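PDB 4ILO: CT398 from Chlamydia trachomatis, which is of unknown function but, with its long coiled-coil hairpin and C4-type zinc ribbon, may bind DNA or RNA. Local coordinates for residues L24-I38 / I145-E159. Residues are numbered along the deposited sequence; the frame is centred on the assembly and turned at random.
Sequences LMRVKKEHQNELAKI and IEEEIRENIRKINEE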
ATOM      1  N   LEU A  24      14.538  14.302  -6.068  1.00 34.19           N
ATOM      2  CA  LEU A  24      14.768  12.862  -5.985  1.00 33.38           C
ATOM      3  C   LEU A  24      13.960  12.224  -4.861  1.00 33.89           C
ATOM      4  O   LEU A  24      13.403  11.133  -5.039  1.00 31.72           O
ATOM      5  CB  LEU A  24      16.248  12.546  -5.786  1.00 32.46           C
ATOM      6  CG  LEU A  24      17.233  12.951  -6.886  1.00 44.22           C
ATOM      7  CD1 LEU A  24      18.660  12.596  -6.468  1.00 43.65           C
ATOM      8  CD2 LEU A  24      16.874  12.278  -8.199  1.00 46.01           C
ATOM      9  N   MET A  25      13.902  12.869  -3.687  1.00 28.00           N
ATOM     10  CA  MET A  25      13.234  12.240  -2.556  1.00 27.67           C
ATOM     11  C   MET A  25      11.737  12.150  -2.802  1.00 34.34           C
ATOM     12  O   MET A  25      11.082  11.194  -2.357  1.00 32.63           O
ATOM     13  CB  MET A  25      13.480  13.016  -1.264  1.00 28.22           C
ATOM     14  CG  MET A  25      14.926  13.176  -0.823  1.00 45.22           C
ATOM     15  SD  MET A  25      15.077  14.461   0.473  1.00 67.32           S
ATOM     16  CE  MET A  25      15.291  13.379   1.879  1.00 52.68           C
ATOM     17  N   ARG A  26      11.184  13.135  -3.512  1.00 37.98           N
ATOM     18  CA  ARG A  26       9.763  13.118  -3.822  1.00 36.97           C
ATOM     19  C   ARG A  26       9.437  12.014  -4.822  1.00 30.25           C
ATOM     20  O   ARG A  26       8.428  11.314  -4.675  1.00 29.94           O
ATOM     21  CB  ARG A  26       9.342  14.492  -4.350  1.00 34.83           C
ATOM     22  CG  ARG A  26       7.900  14.569  -4.877  1.00 41.69           C
ATOM     23  CD  ARG A  26       7.619  15.918  -5.530  1.00 60.44           C
ATOM     24  NE  ARG A  26       8.509  16.185  -6.670  1.00 69.28           N
ATOM     25  CZ  ARG A  26       8.296  15.750  -7.912  1.00 66.39           C
ATOM     26  NH1 ARG A  26       7.218  15.017  -8.184  1.00 60.03           N
ATOM     27  NH2 ARG A  26       9.164  16.041  -8.884  1.00 61.97           N
ATOM     28  N   VAL A  27      10.274  11.849  -5.849  1.00 28.21           N
ATOM     29  CA  VAL A  27      10.030  10.801  -6.837  1.00 31.40           C
ATOM     30  C   VAL A  27      10.208   9.419  -6.219  1.00 25.91           C
ATOM     31  O   VAL A  27       9.457   8.491  -6.529  1.00 29.15           O
ATOM     32  CB  VAL A  27      10.942  11.013  -8.048  1.00 27.26           C
ATOM     33  CG1 VAL A  27      10.811   9.884  -9.025  1.00 27.75           C
ATOM     34  CG2 VAL A  27      10.607  12.360  -8.690  1.00 32.78           C
ATOM     35  N   LYS A  28      11.219   9.243  -5.368  1.00 30.91           N
ATOM     36  CA  LYS A  28      11.349   7.999  -4.612  1.00 29.32           C
ATOM     37  C   LYS A  28      10.067   7.690  -3.844  1.00 34.98           C
ATOM     38  O   LYS A  28       9.481   6.614  -3.996  1.00 27.01           O
ATOM     39  CB  LYS A  28      12.517   8.101  -3.641  1.00 29.05           C
ATOM     40  CG  LYS A  28      12.925   6.818  -2.984  1.00 31.32           C
ATOM     41  CD  LYS A  28      14.130   7.053  -2.087  1.00 42.83           C
ATOM     42  CE  LYS A  28      14.432   5.844  -1.220  1.00 46.62           C
ATOM     43  NZ  LYS A  28      15.739   5.972  -0.546  1.00 47.82           N
ATOM     44  N   LYS A  29       9.616   8.631  -3.006  1.00 36.02           N
ATOM     45  CA  LYS A  29       8.382   8.392  -2.270  1.00 28.82           C
ATOM     46  C   LYS A  29       7.248   8.027  -3.216  1.00 29.66           C
ATOM     47  O   LYS A  29       6.433   7.155  -2.900  1.00 34.19           O
ATOM     48  CB  LYS A  29       8.000   9.606  -1.408  1.00 32.25           C
ATOM     49  N   GLU A  30       7.171   8.671  -4.388  1.00 32.68           N
ATOM     50  CA  GLU A  30       6.092   8.334  -5.327  1.00 37.50           C
ATOM     51  C   GLU A  30       6.227   6.906  -5.868  1.00 34.48           C
ATOM     52  O   GLU A  30       5.226   6.184  -5.991  1.00 27.61           O
ATOM     53  CB  GLU A  30       6.039   9.345  -6.477  1.00 44.43           C
ATOM     54  CG  GLU A  30       5.510  10.735  -6.089  1.00 47.09           C
ATOM     55  CD  GLU A  30       5.785  11.781  -7.169  1.00 45.63           C
ATOM     56  OE1 GLU A  30       6.367  11.393  -8.218  1.00 47.46           O
ATOM     57  OE2 GLU A  30       5.434  12.977  -6.971  1.00 42.59           O
ATOM     58  N   HIS A  31       7.453   6.481  -6.206  1.00 29.47           N
ATOM     59  CA  HIS A  31       7.681   5.094  -6.612  1.00 29.78           C
ATOM     60  C   HIS A  31       7.341   4.124  -5.486  1.00 32.05           C
ATOM     61  O   HIS A  31       6.762   3.060  -5.736  1.00 31.12           O
ATOM     62  CB  HIS A  31       9.141   4.892  -7.042  1.00 27.72           C
ATOM     63  CG  HIS A  31       9.497   5.565  -8.329  1.00 32.62           C
ATOM     64  ND1 HIS A  31       8.603   5.704  -9.366  1.00 42.93           N
ATOM     65  CD2 HIS A  31      10.657   6.132  -8.751  1.00 36.40           C
ATOM     66  CE1 HIS A  31       9.192   6.338 -10.370  1.00 42.81           C
ATOM     67  NE2 HIS A  31      10.435   6.611 -10.020  1.00 36.60           N
ATOM     68  N   GLN A  32       7.691   4.468  -4.236  1.00 23.78           N
ATOM     69  CA  GLN A  32       7.368   3.579  -3.117  1.00 29.35           C
ATOM     70  C   GLN A  32       5.861   3.473  -2.897  1.00 29.70           C
ATOM     71  O   GLN A  32       5.354   2.395  -2.561  1.00 29.32           O
ATOM     72  CB  GLN A  32       8.064   4.041  -1.834  1.00 25.93           C
ATOM     73  CG  GLN A  32       9.590   3.897  -1.840  1.00 30.13           C
ATOM     74  CD  GLN A  32      10.223   4.551  -0.621  1.00 27.28           C
ATOM     75  OE1 GLN A  32       9.699   5.529  -0.109  1.00 28.09           O
ATOM     76  NE2 GLN A  32      11.341   4.016  -0.157  1.00 30.23           N
ATOM     77  N   ASN A  33       5.122   4.568  -3.088  1.00 36.10           N
ATOM     78  CA  ASN A  33       3.663   4.482  -3.011  1.00 33.26           C
ATOM     79  C   ASN A  33       3.111   3.556  -4.084  1.00 26.66           C
ATOM     80  O   ASN A  33       2.166   2.802  -3.830  1.00 27.45           O
ATOM     81  CB  ASN A  33       3.035   5.858  -3.197  1.00 38.42           C
ATOM     82  CG  ASN A  33       3.478   6.854  -2.151  1.00 43.49           C
ATOM     83  OD1 ASN A  33       4.071   6.488  -1.121  1.00 42.77           O
ATOM     84  ND2 ASN A  33       3.178   8.134  -2.402  1.00 43.43           N
ATOM     85  N   GLU A  34       3.659   3.652  -5.308  1.00 28.71           N
ATOM     86  CA  GLU A  34       3.234   2.813  -6.430  1.00 24.80           C
ATOM     87  C   GLU A  34       3.492   1.337  -6.148  1.00 36.70           C
ATOM     88  O   GLU A  34       2.677   0.481  -6.520  1.00 34.32           O
ATOM     89  CB  GLU A  34       3.954   3.254  -7.707  1.00 40.04           C
ATOM     90  CG  GLU A  34       3.187   3.090  -9.040  1.00 35.01           C
ATOM     91  CD  GLU A  34       3.972   3.679 -10.245  1.00 65.60           C
ATOM     92  OE1 GLU A  34       5.087   4.256 -10.032  1.00 64.55           O
ATOM     93  OE2 GLU A  34       3.473   3.571 -11.401  1.00 64.98           O
ATOM     94  N   LEU A  35       4.610   1.021  -5.473  1.00 22.74           N
ATOM     95  CA  LEU A  35       4.901  -0.359  -5.062  1.00 35.15           C
ATOM     96  C   LEU A  35       3.913  -0.853  -4.003  1.00 21.79           C
ATOM     97  O   LEU A  35       3.343  -1.946  -4.122  1.00 24.12           O
ATOM     98  CB  LEU A  35       6.324  -0.436  -4.501  1.00 38.04           C
ATOM     99  CG  LEU A  35       7.494  -0.630  -5.474  1.00 44.11           C
ATOM    100  CD1 LEU A  35       8.825  -0.905  -4.727  1.00 43.63           C
ATOM    101  CD2 LEU A  35       7.195  -1.751  -6.470  1.00 37.45           C
ATOM    102  N   ALA A  36       3.695  -0.050  -2.959  1.00 22.06           N
ATOM    103  CA  ALA A  36       2.745  -0.402  -1.919  1.00 28.78           C
ATOM    104  C   ALA A  36       1.353  -0.576  -2.489  1.00 32.37           C
ATOM    105  O   ALA A  36       0.619  -1.468  -2.053  1.00 33.39           O
ATOM    106  CB  ALA A  36       2.751   0.657  -0.822  1.00 30.48           C
ATOM    107  N   LYS A  37       0.972   0.250  -3.480  1.00 29.14           N
ATOM    108  CA  LYS A  37      -0.329   0.061  -4.126  1.00 29.14           C
ATOM    109  C   LYS A  37      -0.397  -1.291  -4.830  1.00 29.37           C
ATOM    110  O   LYS A  37      -1.418  -1.995  -4.758  1.00 25.16           O
ATOM    111  CB  LYS A  37      -0.646   1.210  -5.075  1.00 28.39           C
ATOM    112  N   ILE A  38       0.706  -1.711  -5.460  1.00 36.97           N
ATOM    113  CA  ILE A  38       0.729  -2.995  -6.157  1.00 30.00           C
ATOM    114  C   ILE A  38       0.720  -4.148  -5.153  1.00 33.61           C
ATOM    115  O   ILE A  38      -0.095  -5.073  -5.269  1.00 32.26           O
ATOM    116  CB  ILE A  38       1.923  -3.054  -7.129  1.00 33.24           C
ATOM    117  CG1 ILE A  38       1.729  -2.023  -8.238  1.00 42.34           C
ATOM    118  CG2 ILE A  38       2.005  -4.396  -7.800  1.00 31.82           C
ATOM    119  CD1 ILE A  38       2.924  -1.891  -9.180  1.00 48.10           C
ATOM    120  N   ILE A 145       6.688  -4.605 -13.874  1.00 32.04           N
ATOM    121  CA  ILE A 145       6.529  -3.222 -13.460  1.00 30.13           C
ATOM    122  C   ILE A 145       7.219  -3.007 -12.124  1.00 30.45           C
ATOM    123  O   ILE A 145       7.956  -2.033 -11.942  1.00 28.32           O
ATOM    124  CB  ILE A 145       5.024  -2.883 -13.448  1.00 37.30           C
ATOM    125  CG1 ILE A 145       4.554  -2.848 -14.906  1.00 45.38           C
ATOM    126  CG2 ILE A 145       4.749  -1.551 -12.761  1.00 36.86           C
ATOM    127  CD1 ILE A 145       3.111  -3.096 -15.122  1.00 43.71           C
ATOM    128  N   GLU A 146       7.055  -3.958 -11.197  1.00 31.05           N
ATOM    129  CA  GLU A 146       7.655  -3.795  -9.882  1.00 31.27           C
ATOM    130  C   GLU A 146       9.157  -3.774  -9.975  1.00 24.98           C
ATOM    131  O   GLU A 146       9.815  -3.012  -9.257  1.00 25.38           O
ATOM    132  CB  GLU A 146       7.262  -4.932  -8.957  1.00 34.99           C
ATOM    133  CG  GLU A 146       5.797  -4.984  -8.599  1.00 38.98           C
ATOM    134  CD  GLU A 146       5.446  -6.305  -7.914  1.00 48.05           C
ATOM    135  OE1 GLU A 146       4.437  -6.927  -8.308  1.00 52.04           O
ATOM    136  OE2 GLU A 146       6.204  -6.723  -7.003  1.00 50.88           O
ATOM    137  N   GLU A 147       9.733  -4.643 -10.802  1.00 32.64           N
ATOM    138  CA  GLU A 147      11.180  -4.651 -10.863  1.00 31.11           C
ATOM    139  C   GLU A 147      11.691  -3.375 -11.518  1.00 36.68           C
ATOM    140  O   GLU A 147      12.737  -2.836 -11.116  1.00 34.39           O
ATOM    141  CB  GLU A 147      11.699  -5.913 -11.552  1.00 36.46           C
ATOM    142  CG  GLU A 147      12.574  -6.794 -10.618  1.00 49.19           C
ATOM    143  CD  GLU A 147      13.768  -6.047  -9.980  1.00 75.06           C
ATOM    144  OE1 GLU A 147      14.640  -5.512 -10.721  1.00 69.37           O
ATOM    145  OE2 GLU A 147      13.836  -6.007  -8.723  1.00 77.03           O
ATOM    146  N   GLU A 148      10.955  -2.851 -12.498  1.00 36.93           N
ATOM    147  CA  GLU A 148      11.386  -1.599 -13.104  1.00 39.80           C
ATOM    148  C   GLU A 148      11.280  -0.445 -12.111  1.00 39.95           C
ATOM    149  O   GLU A 148      12.106   0.478 -12.125  1.00 33.19           O
ATOM    150  CB  GLU A 148      10.577  -1.317 -14.367  1.00 42.22           C
ATOM    151  CG  GLU A 148      10.862   0.072 -14.928  1.00 47.51           C
ATOM    152  CD  GLU A 148      10.030   0.392 -16.149  1.00 58.48           C
ATOM    153  OE1 GLU A 148       9.584  -0.575 -16.825  1.00 63.89           O
ATOM    154  OE2 GLU A 148       9.833   1.606 -16.421  1.00 60.98           O
ATOM    155  N   ILE A 149      10.256  -0.464 -11.251  1.00 33.86           N
ATOM    156  CA  ILE A 149      10.164   0.566 -10.224  1.00 34.89           C
ATOM    157  C   ILE A 149      11.333   0.449  -9.259  1.00 29.19           C
ATOM    158  O   ILE A 149      11.914   1.459  -8.850  1.00 28.50           O
ATOM    159  CB  ILE A 149       8.815   0.492  -9.477  1.00 24.26           C
ATOM    160  CG1 ILE A 149       7.675   0.973 -10.387  1.00 23.72           C
ATOM    161  CG2 ILE A 149       8.894   1.404  -8.237  1.00 24.29           C
ATOM    162  CD1 ILE A 149       6.241   0.549  -9.924  1.00 25.87           C
ATOM    163  N   ARG A 150      11.669  -0.782  -8.836  1.00 32.08           N
ATOM    164  CA  ARG A 150      12.722  -0.943  -7.836  1.00 33.61           C
ATOM    165  C   ARG A 150      14.070  -0.528  -8.405  1.00 35.41           C
ATOM    166  O   ARG A 150      14.906   0.039  -7.688  1.00 36.66           O
ATOM    167  CB  ARG A 150      12.782  -2.378  -7.294  1.00 33.75           C
ATOM    168  CG  ARG A 150      11.561  -2.833  -6.473  1.00 34.93           C
ATOM    169  CD  ARG A 150      11.812  -4.161  -5.743  1.00 39.57           C
ATOM    170  NE  ARG A 150      10.589  -4.957  -5.588  1.00 51.02           N
ATOM    171  CZ  ARG A 150      10.212  -5.957  -6.399  1.00 55.24           C
ATOM    172  NH1 ARG A 150      10.956  -6.335  -7.447  1.00 56.30           N
ATOM    173  NH2 ARG A 150       9.080  -6.603  -6.152  1.00 58.03           N
ATOM    174  N   GLU A 151      14.298  -0.796  -9.692  1.00 34.12           N
ATOM    175  CA  GLU A 151      15.538  -0.343 -10.306  1.00 39.29           C
ATOM    176  C   GLU A 151      15.596   1.179 -10.385  1.00 42.05           C
ATOM    177  O   GLU A 151      16.678   1.769 -10.259  1.00 39.58           O
ATOM    178  CB  GLU A 151      15.717  -0.972 -11.688  1.00 44.98           C
ATOM    179  CG  GLU A 151      17.101  -0.706 -12.315  1.00 50.55           C
ATOM    180  CD  GLU A 151      18.233  -1.404 -11.560  1.00 53.86           C
ATOM    181  OE1 GLU A 151      18.031  -2.590 -11.198  1.00 42.02           O
ATOM    182  OE2 GLU A 151      19.304  -0.770 -11.332  1.00 62.67           O
ATOM    183  N   ASN A 152      14.452   1.835 -10.595  1.00 41.56           N
ATOM    184  CA  ASN A 152      14.457   3.296 -10.615  1.00 37.01           C
ATOM    185  C   ASN A 152      14.818   3.846  -9.242  1.00 31.26           C
ATOM    186  O   ASN A 152      15.645   4.754  -9.128  1.00 42.26           O
ATOM    187  CB  ASN A 152      13.100   3.835 -11.092  1.00 39.03           C
ATOM    188  CG  ASN A 152      12.890   3.689 -12.622  1.00 46.82           C
ATOM    189  OD1 ASN A 152      13.499   2.830 -13.284  1.00 47.48           O
ATOM    190  ND2 ASN A 152      12.013   4.527 -13.176  1.00 46.01           N
ATOM    191  N   ILE A 153      14.228   3.286  -8.189  1.00 33.77           N
ATOM    192  CA  ILE A 153      14.624   3.639  -6.832  1.00 35.44           C
ATOM    193  C   ILE A 153      16.123   3.433  -6.635  1.00 43.59           C
ATOM    194  O   ILE A 153      16.816   4.313  -6.108  1.00 43.59           O
ATOM    195  CB  ILE A 153      13.808   2.834  -5.811  1.00 35.68           C
ATOM    196  CG1 ILE A 153      12.355   3.314  -5.803  1.00 34.70           C
ATOM    197  CG2 ILE A 153      14.430   2.960  -4.429  1.00 37.27           C
ATOM    198  CD1 ILE A 153      11.424   2.451  -4.970  1.00 32.20           C
ATOM    199  N   ARG A 154      16.648   2.257  -7.021  1.00 46.44           N
ATOM    200  CA  ARG A 154      18.092   2.029  -6.902  1.00 46.22           C
ATOM    201  C   ARG A 154      18.865   3.179  -7.530  1.00 43.98           C
ATOM    202  O   ARG A 154      19.802   3.721  -6.930  1.00 48.03           O
ATOM    203  CB  ARG A 154      18.505   0.713  -7.572  1.00 52.70           C
ATOM    204  CG  ARG A 154      18.157  -0.538  -6.773  1.00 61.25           C
ATOM    205  CD  ARG A 154      18.372  -1.835  -7.582  1.00 60.57           C
ATOM    206  NE  ARG A 154      17.505  -2.918  -7.100  1.00 63.61           N
ATOM    207  CZ  ARG A 154      16.571  -3.541  -7.827  1.00 69.66           C
ATOM    208  NH1 ARG A 154      16.378  -3.223  -9.107  1.00 68.12           N
ATOM    209  NH2 ARG A 154      15.830  -4.512  -7.277  1.00 73.70           N
ATOM    210  N   LYS A 155      18.482   3.564  -8.751  1.00 34.66           N
ATOM    211  CA  LYS A 155      19.227   4.591  -9.467  1.00 38.40           C
ATOM    212  C   LYS A 155      19.021   5.956  -8.837  1.00 42.26           C
ATOM    213  O   LYS A 155      19.905   6.817  -8.932  1.00 34.01           O
ATOM    214  CB  LYS A 155      18.844   4.592 -10.949  1.00 40.33           C
ATOM    215  CG  LYS A 155      19.274   3.318 -11.665  1.00 53.36           C
ATOM    216  CD  LYS A 155      18.756   3.241 -13.091  1.00 59.19           C
ATOM    217  CE  LYS A 155      18.975   1.838 -13.683  1.00 61.00           C
ATOM    218  NZ  LYS A 155      18.048   1.547 -14.821  1.00 61.44           N
ATOM    219  N   ILE A 156      17.879   6.164  -8.177  1.00 31.56           N
ATOM    220  CA  ILE A 156      17.686   7.388  -7.407  1.00 31.56           C
ATOM    221  C   ILE A 156      18.608   7.397  -6.196  1.00 39.17           C
ATOM    222  O   ILE A 156      19.284   8.398  -5.904  1.00 37.17           O
ATOM    223  CB  ILE A 156      16.224   7.533  -6.963  1.00 32.12           C
ATOM    224  CG1 ILE A 156      15.339   8.020  -8.105  1.00 29.92           C
ATOM    225  CG2 ILE A 156      16.152   8.514  -5.800  1.00 33.13           C
ATOM    226  CD1 ILE A 156      13.844   7.774  -7.848  1.00 28.79           C
ATOM    227  N   ASN A 157      18.617   6.291  -5.448  1.00 38.13           N
ATOM    228  CA  ASN A 157      19.454   6.219  -4.261  1.00 44.20           C
ATOM    229  C   ASN A 157      20.903   6.515  -4.621  1.00 50.05           C
ATOM    230  O   ASN A 157      21.566   7.332  -3.967  1.00 49.62           O
ATOM    231  CB  ASN A 157      19.320   4.848  -3.599  1.00 44.21           C
ATOM    232  CG  ASN A 157      17.943   4.621  -2.974  1.00 48.35           C
ATOM    233  OD1 ASN A 157      17.210   5.567  -2.649  1.00 47.21           O
ATOM    234  ND2 ASN A 157      17.591   3.354  -2.803  1.00 48.37           N
ATOM    235  N   GLU A 158      21.398   5.892  -5.695  1.00 51.43           N
ATOM    236  CA  GLU A 158      22.806   6.044  -6.051  1.00 54.54           C
ATOM    237  C   GLU A 158      23.111   7.446  -6.575  1.00 57.29           C
ATOM    238  O   GLU A 158      24.215   7.965  -6.352  1.00 59.36           O
ATOM    239  CB  GLU A 158      23.199   4.952  -7.046  1.00 52.35           C
ATOM    240  CG  GLU A 158      24.327   5.307  -7.994  1.00 63.11           C
ATOM    241  CD  GLU A 158      25.006   4.063  -8.550  1.00 67.96           C
ATOM    242  OE1 GLU A 158      24.411   2.968  -8.437  1.00 65.66           O
ATOM    243  OE2 GLU A 158      26.130   4.175  -9.085  1.00 71.70           O
ATOM    244  N   GLU A 159      22.152   8.082  -7.257  1.00 49.73           N
ATOM    245  CA  GLU A 159      22.340   9.467  -7.664  1.00 42.69           C
ATOM    246  C   GLU A 159      22.304  10.391  -6.453  1.00 45.32           C
ATOM    247  O   GLU A 159      23.087  11.358  -6.368  1.00 41.56           O
ATOM    248  CB  GLU A 159      21.285   9.881  -8.694  1.00 36.83           C
ATOM    249  CG  GLU A 159      21.518  11.286  -9.273  1.00 59.50           C
ATOM    250  CD  GLU A 159      20.487  11.718 -10.320  1.00 63.03           C
ATOM    251  OE1 GLU A 159      19.780  10.849 -10.899  1.00 62.71           O
ATOM    252  OE2 GLU A 159      20.400  12.949 -10.567  1.00 69.54           O
TER
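H31 and L35 pack as knobs into holes on the facing helix, and I149, I153 and I156 are knobs in turn, a worked example of antiparallel coiled-coil packing. The axes of the two segments, on the long arms of the CT398 hairpin, approach to 9.8 Å, with chain directions 158° apart. H31 sits among I149, N152, I153 and I156: its CB lies 3.7 Å from I149 CG2, while I156 CD1 meets the imidazole at its edge, 3.7 Å from H31 CD2. L35 and I149 lie alongside one another, pointing opposite ways, L35 CG 3.7 Å from I149 CG2; the L35 side chain is nearly perpendicular to that of R150, its CD1 against R150 CG. I156 CG2 reaches L24 CB, and I156 CD1 also touches V27 CG1. At one flank K28, fully extended with CG anti to the backbone N (chi1 -169°), donates from NZ to N157 OD1 at 2.6 Å, 30° off that carbonyl's plane. I38 CG2 lies 3.5 Å from OE1 of buried E146, which hydrogen-bonds S142 and salt-bridges K42; E146 OE2 salt-bridges R150. The chemistry implies an aliphatic seam with a histidine set into it, one lysine-asparagine bond at its flank, and, near I38, a glutamate probably kept ionised by two cations.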